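Local coordinates for protein NAD(FAD)-dependent dehydrogenase, NirB-family (N-terminal domain) (Clostridium acetobutylicum, PDB 3KLJ) that catalyses the NADH-dependent reduction of rubredoxin through one bound FAD, passing electrons on to the proteins that scavenge dioxygen in this obligate anaerobe, at residues K11-G16 with D34-N39; E240-R245 with E254-D259; G246-D251 with V266-G271. All coordinates share one frame; numbering follows the deposited sequence.

Contact 1. Residues K11-G16 with D34-N39. With FAD (flavin-adenine dinucleotide), chain B.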
loop_
_atom_site.group_PDB
_atom_site.type_symbol
_atom_site.label_atom_id
_atom_site.label_comp_id
_atom_site.label_asym_id
_atom_site.label_seq_id
_atom_site.Cartn_x
_atom_site.Cartn_y
_atom_site.Cartn_z
ATOM N N LYS A 11 20.757 -19.725 8.060
ATOM C CA LYS A 11 20.799 -18.848 9.229
ATOM C C LYS A 11 19.561 -17.943 9.220
ATOM O O LYS A 11 18.715 -18.012 10.121
ATOM C CB LYS A 11 22.082 -18.001 9.238
ATOM C CG LYS A 11 23.304 -18.616 9.937
ATOM C CD LYS A 11 23.902 -19.779 9.167
ATOM C CE LYS A 11 25.420 -19.831 9.322
ATOM N NZ LYS A 11 25.848 -19.776 10.747
ATOM N N ILE A 12 19.467 -17.105 8.185
ATOM C CA ILE A 12 18.348 -16.173 8.031
ATOM C C ILE A 12 17.410 -16.624 6.922
ATOM O O ILE A 12 17.801 -16.698 5.743
ATOM C CB ILE A 12 18.830 -14.729 7.752
ATOM C CG1 ILE A 12 19.868 -14.304 8.802
ATOM C CG2 ILE A 12 17.639 -13.766 7.672
ATOM C CD1 ILE A 12 20.126 -12.839 8.826
ATOM N N LEU A 13 16.182 -16.939 7.323
ATOM C CA LEU A 13 15.113 -17.272 6.400
ATOM C C LEU A 13 14.206 -16.065 6.243
ATOM O O LEU A 13 13.686 -15.540 7.228
ATOM C CB LEU A 13 14.278 -18.432 6.925
ATOM C CG LEU A 13 13.859 -19.525 5.941
ATOM C CD1 LEU A 13 12.486 -20.107 6.284
ATOM C CD2 LEU A 13 13.934 -19.086 4.481
ATOM N N ILE A 14 14.025 -15.639 4.996
ATOM C CA ILE A 14 13.145 -14.524 4.677
ATOM C C ILE A 14 11.923 -15.037 3.921
ATOM O O ILE A 14 12.032 -15.553 2.796
ATOM C CB ILE A 14 13.897 -13.429 3.888
ATOM C CG1 ILE A 14 14.991 -12.812 4.765
ATOM C CG2 ILE A 14 12.943 -12.341 3.399
ATOM C CD1 ILE A 14 15.915 -11.888 4.021
ATOM N N LEU A 15 10.764 -14.893 4.555
ATOM C CA LEU A 15 9.500 -15.365 4.019
ATOM C C LEU A 15 8.793 -14.242 3.252
ATOM O O LEU A 15 8.151 -13.365 3.850
ATOM C CB LEU A 15 8.635 -15.902 5.166
ATOM C CG LEU A 15 7.555 -16.944 4.882
ATOM C CD1 LEU A 15 7.062 -17.612 6.196
ATOM C CD2 LEU A 15 6.386 -16.331 4.100
ATOM N N GLY A 16 8.931 -14.282 1.928
ATOM C CA GLY A 16 8.406 -13.270 1.025
ATOM C C GLY A 16 9.526 -12.426 0.436
ATOM O O GLY A 16 10.381 -11.923 1.171
ATOM N N ASP A 34 24.597 -16.441 5.541
ATOM C CA ASP A 34 23.749 -17.522 5.053
ATOM C C ASP A 34 22.284 -17.072 5.033
ATOM O O ASP A 34 21.534 -17.290 5.994
ATOM C CB ASP A 34 23.940 -18.767 5.929
ATOM C CG ASP A 34 23.212 -19.991 5.397
ATOM O OD1 ASP A 34 22.670 -19.953 4.274
ATOM O OD2 ASP A 34 23.189 -21.009 6.117
ATOM N N ILE A 35 21.899 -16.452 3.917
ATOM C CA ILE A 35 20.578 -15.843 3.745
ATOM C C ILE A 35 19.790 -16.522 2.622
ATOM O O ILE A 35 20.280 -16.656 1.484
ATOM C CB ILE A 35 20.707 -14.332 3.410
ATOM C CG1 ILE A 35 21.661 -13.627 4.382
ATOM C CG2 ILE A 35 19.335 -13.650 3.376
ATOM C CD1 ILE A 35 22.356 -12.415 3.757
ATOM N N THR A 36 18.562 -16.924 2.942
ATOM C CA THR A 36 17.643 -17.515 1.970
ATOM C C THR A 36 16.309 -16.782 1.951
ATOM O O THR A 36 15.717 -16.533 3.001
ATOM C CB THR A 36 17.388 -18.997 2.292
ATOM O OG1 THR A 36 18.628 -19.693 2.248
ATOM C CG2 THR A 36 16.439 -19.636 1.293
ATOM N N MET A 37 15.844 -16.458 0.749
ATOM C CA MET A 37 14.557 -15.816 0.547
ATOM C C MET A 37 13.604 -16.760 -0.162
ATOM O O MET A 37 13.952 -17.343 -1.194
ATOM C CB MET A 37 14.716 -14.567 -0.312
ATOM C CG MET A 37 15.760 -13.581 0.171
ATOM S SD MET A 37 15.766 -12.114 -0.884
ATOM C CE MET A 37 14.297 -11.308 -0.231
ATOM N N ILE A 38 12.402 -16.895 0.393
ATOM C CA ILE A 38 11.329 -17.651 -0.235
ATOM C C ILE A 38 10.363 -16.675 -0.908
ATOM O O ILE A 38 9.921 -15.731 -0.267
ATOM C CB ILE A 38 10.552 -18.483 0.818
ATOM C CG1 ILE A 38 11.486 -19.477 1.517
ATOM C CG2 ILE A 38 9.367 -19.210 0.176
ATOM C CD1 ILE A 38 10.986 -19.921 2.885
ATOM N N ASN A 39 10.041 -16.879 -2.186
ATOM C CA ASN A 39 9.029 -16.032 -2.843
ATOM C C ASN A 39 8.007 -16.791 -3.671
ATOM O O ASN A 39 8.372 -17.624 -4.500
ATOM C CB ASN A 39 9.676 -14.940 -3.695
ATOM C CG ASN A 39 8.714 -13.784 -4.012
ATOM O OD1 ASN A 39 8.030 -13.227 -3.130
ATOM N ND2 ASN A 39 8.665 -13.422 -5.279
HETATM P PA FAD B . 4.886 -7.177 -0.965
HETATM O O1A FAD B . 3.451 -7.602 -1.120
HETATM O O2A FAD B . 5.295 -6.121 -1.964
HETATM O O5B FAD B . 5.838 -8.451 -1.095
HETATM C C5B FAD B . 5.567 -9.638 -0.372
HETATM C C4B FAD B . 5.976 -10.847 -1.213
HETATM O O4B FAD B . 5.822 -12.040 -0.445
HETATM C C3B FAD B . 5.079 -10.997 -2.439
HETATM O O3B FAD B . 5.891 -11.134 -3.594
HETATM C C2B FAD B . 4.266 -12.252 -2.184
HETATM O O2B FAD B . 4.040 -12.999 -3.359
HETATM C C1B FAD B . 5.153 -13.023 -1.217
HETATM N N9A FAD B . 4.414 -13.963 -0.356
HETATM C C8A FAD B . 3.157 -13.809 0.166
HETATM N N7A FAD B . 2.860 -14.905 0.903
HETATM C C5A FAD B . 3.906 -15.754 0.867
HETATM C C6A FAD B . 4.120 -17.010 1.437
HETATM N N6A FAD B . 3.095 -17.696 1.947
HETATM N N1A FAD B . 5.323 -17.653 1.206
HETATM C C2A FAD B . 6.300 -17.065 0.423
HETATM N N3A FAD B . 6.075 -15.826 -0.147
HETATM C C4A FAD B . 4.895 -15.176 0.076
HETATM N N1 FAD B . 2.922 2.249 -1.639
HETATM C C2 FAD B . 3.294 3.566 -1.475
HETATM O O2 FAD B . 3.869 3.905 -0.455
HETATM N N3 FAD B . 3.050 4.500 -2.461
HETATM C C4 FAD B . 2.413 4.122 -3.619
HETATM O O4 FAD B . 2.196 4.985 -4.475
HETATM C C4X FAD B . 2.014 2.789 -3.796
HETATM N N5 FAD B . 1.379 2.380 -4.959
HETATM C C5X FAD B . 0.995 1.063 -5.126
HETATM C C6 FAD B . 0.347 0.659 -6.302
HETATM C C7 FAD B . -0.025 -0.686 -6.461
HETATM C C7M FAD B . -0.720 -1.124 -7.717
HETATM C C8 FAD B . 0.236 -1.611 -5.451
HETATM C C8M FAD B . -0.159 -3.060 -5.593
HETATM C C9 FAD B . 0.874 -1.201 -4.286
HETATM C C9A FAD B . 1.259 0.133 -4.120
HETATM N N10 FAD B . 1.905 0.536 -2.953
HETATM C C10 FAD B . 2.281 1.856 -2.793
HETATM C "C1'" FAD B . 2.168 -0.450 -1.863
HETATM C "C2'" FAD B . 3.584 -0.985 -1.886
HETATM O "O2'" FAD B . 3.761 -1.726 -3.076
HETATM C "C3'" FAD B . 3.744 -1.878 -0.672
HETATM O "O3'" FAD B . 3.671 -1.095 0.505
HETATM C "C4'" FAD B . 5.057 -2.641 -0.658
HETATM O "O4'" FAD B . 5.197 -3.416 -1.842
HETATM C "C5'" FAD B . 5.050 -3.586 0.538
HETATM O "O5'" FAD B . 6.179 -4.414 0.423
HETATM P P FAD B . 6.217 -5.804 1.192
HETATM O O1P FAD B . 7.565 -6.460 0.942
HETATM O O2P FAD B . 5.871 -5.632 2.651
HETATM O O3P FAD B . 5.016 -6.678 0.559
#
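The beta-alpha-beta unit at the start of the FAD-binding domain brings strand 12-15 beside strand 35-38, in parallel and in register from I12/I35 to L15/I38. The backbone ladder runs from I12 N to D34 O (3.0 Å), T36 N to I12 O, I14 N to T36 O and I38 N to I14 O (2.8 Å), and closes with G16 N on I38 O, the most bent of these (138° at the hydrogen). On the face turned to helix 19-28, which joins the two strands, I14 lies alongside both I35 and M37: its CD1 meets I35 CG2 at 3.9 Å and its CG2 meets M37 CE at 4.0 Å. A bend at chi3 of M37 (77°) turns its CE toward I14. On the other face L13 CD2 presses on I38 CD1 at 3.5 Å, tighter than usual for two methyls.

The arrangement is consistent with the dinucleotide-binding Rossmann motif, with G16 as the first glycine of a GxGxxG-type sequence. G16 CA lies 3.2 Å from FAD O4B, the ribose packing directly on the glycine backbone. L15 CD2 and I38 CG2 both touch the adenine. N39, its CG anti to the backbone N (chi1 -161°), brings OD1 to 3.0 Å from FAD O3B, and the same oxygen accepts from A17 N, which helps fix the amide beside the ribose. At the far end the aliphatic part of K11, in the conformer modelled here, crosses D34 at about a right angle, while D34 OD1 makes a salt bridge with K78.

Contact 2. Residues E240-R245 with E254-D259; sequences EIASKR and ETSIKD
Apolar contact between two loops of the FAD-binding domain centres on I241 and I257, whose side chains cross at about a right angle with CG1 against CG1 at 3.8 Å. I257 carries its CG1 anti to the carbonyl carbon (chi1 -60°), and the following bend sends CD1 on to E240, 4.0 Å from E240 CB. I241 is buried; its CG2 approaches T255 CB at 4.3 Å, and the side chain also packs on I260 and on I247 of the neighbouring strand. S256 CB lies near A242 in the conformer modelled.

The polar link is made through one water, which donates to A242 O (2.9 Å) and accepts from S256 N (2.8 Å), thereby tying the two backbones together.

Within 254-259 the turn is held by T255, whose OG1 accepts from I257 N at 3.1 Å (163° at the hydrogen), an ST turn; the same hydroxyl also hydrogen-bonds I260 O. K258 and E254 form a long ion pair on the outside.

With a bridging water and a few aliphatic contacts as its means, the join depends on shape more than on direct polar pairing.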
loop_
_atom_site.group_PDB
_atom_site.type_symbol
_atom_site.label_atom_id
_atom_site.label_comp_id
_atom_site.label_asym_id
_atom_site.label_seq_id
_atom_site.Cartn_x
_atom_site.Cartn_y
_atom_site.Cartn_z
ATOM N N GLU A 240 1.428 -19.279 17.770
ATOM C CA GLU A 240 1.067 -18.257 18.736
ATOM C C GLU A 240 1.591 -16.871 18.356
ATOM O O GLU A 240 1.681 -15.991 19.206
ATOM C CB GLU A 240 1.524 -18.659 20.144
ATOM C CG GLU A 240 0.804 -19.881 20.700
ATOM C CD GLU A 240 -0.705 -19.719 20.704
ATOM O OE1 GLU A 240 -1.399 -20.531 20.055
ATOM O OE2 GLU A 240 -1.199 -18.768 21.346
ATOM N N ILE A 241 1.929 -16.676 17.081
ATOM C CA ILE A 241 2.381 -15.368 16.607
ATOM C C ILE A 241 1.204 -14.388 16.694
ATOM O O ILE A 241 0.149 -14.608 16.091
ATOM C CB ILE A 241 2.925 -15.426 15.156
ATOM C CG1 ILE A 241 4.225 -16.249 15.099
ATOM C CG2 ILE A 241 3.143 -14.005 14.596
ATOM C CD1 ILE A 241 4.558 -16.788 13.720
ATOM N N ALA A 242 1.387 -13.318 17.461
ATOM C CA ALA A 242 0.291 -12.392 17.729
ATOM C C ALA A 242 -0.030 -11.580 16.492
ATOM O O ALA A 242 0.871 -11.160 15.763
ATOM C CB ALA A 242 0.623 -11.479 18.898
ATOM N N SER A 243 -1.323 -11.390 16.246
ATOM C CA SER A 243 -1.770 -10.582 15.124
ATOM C C SER A 243 -3.091 -9.908 15.440
ATOM O O SER A 243 -3.883 -10.406 16.245
ATOM C CB SER A 243 -1.899 -11.433 13.844
ATOM O OG SER A 243 -2.916 -12.415 13.977
ATOM N N LYS A 244 -3.327 -8.771 14.802
ATOM C CA LYS A 244 -4.659 -8.177 14.782
ATOM C C LYS A 244 -5.066 -8.018 13.321
ATOM O O LYS A 244 -5.605 -8.953 12.736
ATOM C CB LYS A 244 -4.698 -6.849 15.555
ATOM C CG LYS A 244 -4.285 -6.958 17.026
ATOM C CD LYS A 244 -5.340 -7.644 17.885
ATOM C CE LYS A 244 -4.808 -7.915 19.287
ATOM N NZ LYS A 244 -5.832 -8.556 20.187
ATOM N N ARG A 245 -4.817 -6.845 12.739
ATOM C CA ARG A 245 -4.885 -6.687 11.294
ATOM C C ARG A 245 -3.618 -7.308 10.694
ATOM O O ARG A 245 -3.696 -8.125 9.780
ATOM C CB ARG A 245 -4.998 -5.207 10.893
ATOM C CG ARG A 245 -4.747 -4.947 9.390
ATOM C CD ARG A 245 -5.130 -3.517 8.987
ATOM N NE ARG A 245 -4.770 -3.254 7.596
ATOM C CZ ARG A 245 -5.613 -3.336 6.567
ATOM N NH1 ARG A 245 -6.889 -3.677 6.753
ATOM N NH2 ARG A 245 -5.174 -3.081 5.345
ATOM N N GLU A 254 10.492 -7.414 16.102
ATOM C CA GLU A 254 10.301 -8.743 16.703
ATOM C C GLU A 254 8.823 -9.042 16.932
ATOM O O GLU A 254 8.091 -8.189 17.433
ATOM C CB GLU A 254 11.017 -8.811 18.044
ATOM C CG GLU A 254 12.519 -8.611 17.950
ATOM C CD GLU A 254 13.189 -8.514 19.299
ATOM O OE1 GLU A 254 12.666 -7.811 20.198
ATOM O OE2 GLU A 254 14.255 -9.141 19.457
ATOM N N THR A 255 8.392 -10.254 16.575
ATOM C CA THR A 255 7.017 -10.690 16.812
ATOM C C THR A 255 6.881 -11.182 18.266
ATOM O O THR A 255 7.817 -11.064 19.060
ATOM C CB THR A 255 6.615 -11.854 15.860
ATOM O OG1 THR A 255 7.272 -13.062 16.282
ATOM C CG2 THR A 255 6.991 -11.541 14.399
ATOM N N SER A 256 5.704 -11.726 18.580
ATOM C CA SER A 256 5.397 -12.371 19.865
ATOM C C SER A 256 6.314 -13.530 20.195
ATOM O O SER A 256 6.429 -13.936 21.343
ATOM C CB SER A 256 3.987 -12.948 19.803
ATOM O OG SER A 256 3.090 -12.117 20.476
ATOM N N ILE A 257 6.916 -14.108 19.158
ATOM C CA ILE A 257 7.674 -15.359 19.305
ATOM C C ILE A 257 9.152 -15.124 19.067
ATOM O O ILE A 257 9.537 -14.511 18.073
ATOM C CB ILE A 257 7.157 -16.446 18.314
ATOM C CG1 ILE A 257 5.672 -16.753 18.560
ATOM C CG2 ILE A 257 8.021 -17.713 18.356
ATOM C CD1 ILE A 257 5.327 -17.286 19.968
ATOM N N LYS A 258 9.972 -15.636 19.973
ATOM C CA LYS A 258 11.421 -15.483 19.888
ATOM C C LYS A 258 11.950 -15.898 18.515
ATOM O O LYS A 258 11.509 -16.906 17.946
ATOM C CB LYS A 258 12.116 -16.288 20.994
ATOM C CG LYS A 258 13.560 -15.842 21.285
ATOM C CD LYS A 258 13.591 -14.419 21.873
ATOM C CE LYS A 258 14.974 -13.772 21.781
ATOM N NZ LYS A 258 14.837 -12.281 21.645
ATOM N N ASP A 259 12.865 -15.087 17.982
ATOM C CA ASP A 259 13.626 -15.410 16.767
ATOM C C ASP A 259 12.794 -15.358 15.491
ATOM O O ASP A 259 13.290 -15.674 14.390
ATOM C CB ASP A 259 14.346 -16.755 16.908
ATOM C CG ASP A 259 15.507 -16.698 17.883
ATOM O OD1 ASP A 259 15.846 -17.756 18.441
ATOM O OD2 ASP A 259 16.094 -15.611 18.081
HETATM O O HOH W 1 3.550 -11.031 16.864
#

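Contact 3. Residues G246-D251 with V266-G271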
loop_
_atom_site.group_PDB
_atom_site.type_symbol
_atom_site.label_atom_id
_atom_site.label_comp_id
_atom_site.label_asym_id
_atom_site.label_seq_id
_atom_site.Cartn_x
_atom_site.Cartn_y
_atom_site.Cartn_z
ATOM N N GLY A 246 -2.461 -6.908 11.222
ATOM C CA GLY A 246 -1.188 -7.439 10.773
ATOM C C GLY A 246 -0.503 -8.214 11.875
ATOM O O GLY A 246 -1.061 -8.351 12.972
ATOM N N ILE A 247 0.697 -8.726 11.588
ATOM C CA ILE A 247 1.515 -9.397 12.601
ATOM C C ILE A 247 2.071 -8.317 13.533
ATOM O O ILE A 247 2.683 -7.352 13.078
ATOM C CB ILE A 247 2.678 -10.241 11.977
ATOM C CG1 ILE A 247 2.121 -11.380 11.111
ATOM C CG2 ILE A 247 3.606 -10.806 13.069
ATOM C CD1 ILE A 247 3.163 -12.100 10.269
ATOM N N LEU A 248 1.848 -8.491 14.834
ATOM C CA LEU A 248 2.244 -7.494 15.825
ATOM C C LEU A 248 3.759 -7.508 16.019
ATOM O O LEU A 248 4.343 -8.578 16.242
ATOM C CB LEU A 248 1.507 -7.749 17.151
ATOM C CG LEU A 248 0.131 -7.104 17.445
ATOM C CD1 LEU A 248 -0.736 -6.728 16.208
ATOM C CD2 LEU A 248 -0.682 -7.916 18.445
ATOM N N VAL A 249 4.398 -6.335 15.921
ATOM C CA VAL A 249 5.860 -6.232 16.124
ATOM C C VAL A 249 6.232 -5.092 17.056
ATOM O O VAL A 249 5.493 -4.111 17.155
ATOM C CB VAL A 249 6.639 -6.046 14.795
ATOM C CG1 VAL A 249 6.522 -7.291 13.934
ATOM C CG2 VAL A 249 6.158 -4.792 14.057
ATOM N N ASN A 250 7.356 -5.238 17.762
ATOM C CA ASN A 250 7.927 -4.118 18.521
ATOM C C ASN A 250 8.841 -3.266 17.619
ATOM O O ASN A 250 8.846 -3.444 16.393
ATOM C CB ASN A 250 8.568 -4.555 19.864
ATOM C CG ASN A 250 9.883 -5.361 19.708
ATOM O OD1 ASN A 250 10.440 -5.844 20.699
ATOM N ND2 ASN A 250 10.350 -5.524 18.492
ATOM N N ASP A 251 9.577 -2.327 18.211
ATOM C CA ASP A 251 10.417 -1.398 17.442
ATOM C C ASP A 251 11.632 -2.104 16.820
ATOM O O ASP A 251 12.230 -1.596 15.859
ATOM C CB ASP A 251 10.874 -0.243 18.336
ATOM C CG ASP A 251 11.484 -0.731 19.635
ATOM O OD1 ASP A 251 10.756 -1.345 20.434
ATOM O OD2 ASP A 251 12.687 -0.514 19.850
ATOM N N VAL A 266 2.821 -6.705 6.012
ATOM C CA VAL A 266 2.248 -7.751 6.856
ATOM C C VAL A 266 2.259 -7.385 8.359
ATOM O O VAL A 266 1.578 -8.029 9.156
ATOM C CB VAL A 266 2.975 -9.115 6.661
ATOM C CG1 VAL A 266 4.362 -9.106 7.340
ATOM C CG2 VAL A 266 2.119 -10.281 7.209
ATOM N N ALA A 267 3.025 -6.357 8.718
ATOM C CA ALA A 267 3.349 -6.068 10.107
ATOM C C ALA A 267 2.597 -4.865 10.664
ATOM O O ALA A 267 2.389 -3.869 9.972
ATOM C CB ALA A 267 4.856 -5.861 10.256
ATOM N N GLU A 268 2.203 -4.976 11.930
ATOM C CA GLU A 268 1.443 -3.947 12.608
ATOM C C GLU A 268 2.240 -3.457 13.826
ATOM O O GLU A 268 2.545 -4.238 14.742
ATOM C CB GLU A 268 0.077 -4.513 13.011
ATOM C CG GLU A 268 -0.804 -3.586 13.847
ATOM C CD GLU A 268 -2.224 -4.139 14.044
ATOM O OE1 GLU A 268 -2.934 -3.658 14.963
ATOM O OE2 GLU A 268 -2.638 -5.040 13.273
ATOM N N PHE A 269 2.550 -2.163 13.827
ATOM C CA PHE A 269 3.472 -1.550 14.794
ATOM C C PHE A 269 2.731 -0.442 15.522
ATOM O O PHE A 269 2.334 0.562 14.908
ATOM C CB PHE A 269 4.681 -0.957 14.054
ATOM C CG PHE A 269 5.650 -0.219 14.948
ATOM C CD1 PHE A 269 6.332 -0.883 15.973
ATOM C CD2 PHE A 269 5.894 1.143 14.756
ATOM C CE1 PHE A 269 7.232 -0.198 16.793
ATOM C CE2 PHE A 269 6.795 1.831 15.553
ATOM C CZ PHE A 269 7.475 1.155 16.575
ATOM N N TYR A 270 2.533 -0.623 16.825
ATOM C CA TYR A 270 1.686 0.277 17.601
ATOM C C TYR A 270 0.330 0.507 16.927
ATOM O O TYR A 270 -0.185 1.626 16.914
ATOM C CB TYR A 270 2.392 1.605 17.867
ATOM C CG TYR A 270 3.386 1.527 18.999
ATOM C CD1 TYR A 270 4.751 1.531 18.746
ATOM C CD2 TYR A 270 2.956 1.446 20.332
ATOM C CE1 TYR A 270 5.683 1.482 19.790
ATOM C CE2 TYR A 270 3.882 1.385 21.382
ATOM C CZ TYR A 270 5.239 1.402 21.099
ATOM O OH TYR A 270 6.158 1.335 22.108
ATOM N N GLY A 271 -0.247 -0.566 16.383
ATOM C CA GLY A 271 -1.596 -0.511 15.824
ATOM C C GLY A 271 -1.645 0.095 14.426
ATOM O O GLY A 271 -2.728 0.287 13.862
#
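Backbone hydrogen bonds join strand 247-249 to strand 267-269 as a short parallel pair: I247 N to V266 O (2.7 Å), E268 N to I247 O (2.7 Å) and V249 N to E268 O (3.0 Å). The axes of the two short strands are inclined at 41°.

One side chain adds a polar bond. E268, with CG anti to the backbone N (chi1 175°) and the chain extended beyond it, reaches across to the neighbouring segment, where OE2 accepts from G246 N at 2.8 Å, nearly straight at 175°; the same oxygen receives a weak bond from R245 N. L248 runs beside this chain, its CD1 3.7 Å from E268 CD.

Apolar contacts fill the other face. I247 CD1 meets V266 CG2 at 3.7 Å, and V249 CG2 touches both A267 CB and F269 CB. The F269 ring turns an edge to V249 O, 3.5 Å from CD1, with D251 CA close to CE1; Y298 packs on the ring edge-to-face.

V266 follows the FAD-binding D265 in sequence. One firm bond from G246 N and the weak one from R245 N carry the pairing past the strand end, and would probably favour the charged form of the E268 carboxylate.

Along the chain contact 1 closes before contacts 2 and 3 open, whereas the segments of these two alternate: 240-245, 246-251, 254-259, 266-271. Contacts 2 and 3 have centres 8 Å apart and touch, with A242 O probably hydrogen-bonded to L248 N. Contact 1 stands apart, its centre about 18 Å from that of contact 2 and about 20 Å from that of contact 3. Strand 260-262, which follows 254-259, is an outer strand of the same five-stranded parallel sheet as contact 1. Two separate stretches of sequence thus build one FAD-binding domain, contact 1 holding the adenine end of the cofactor.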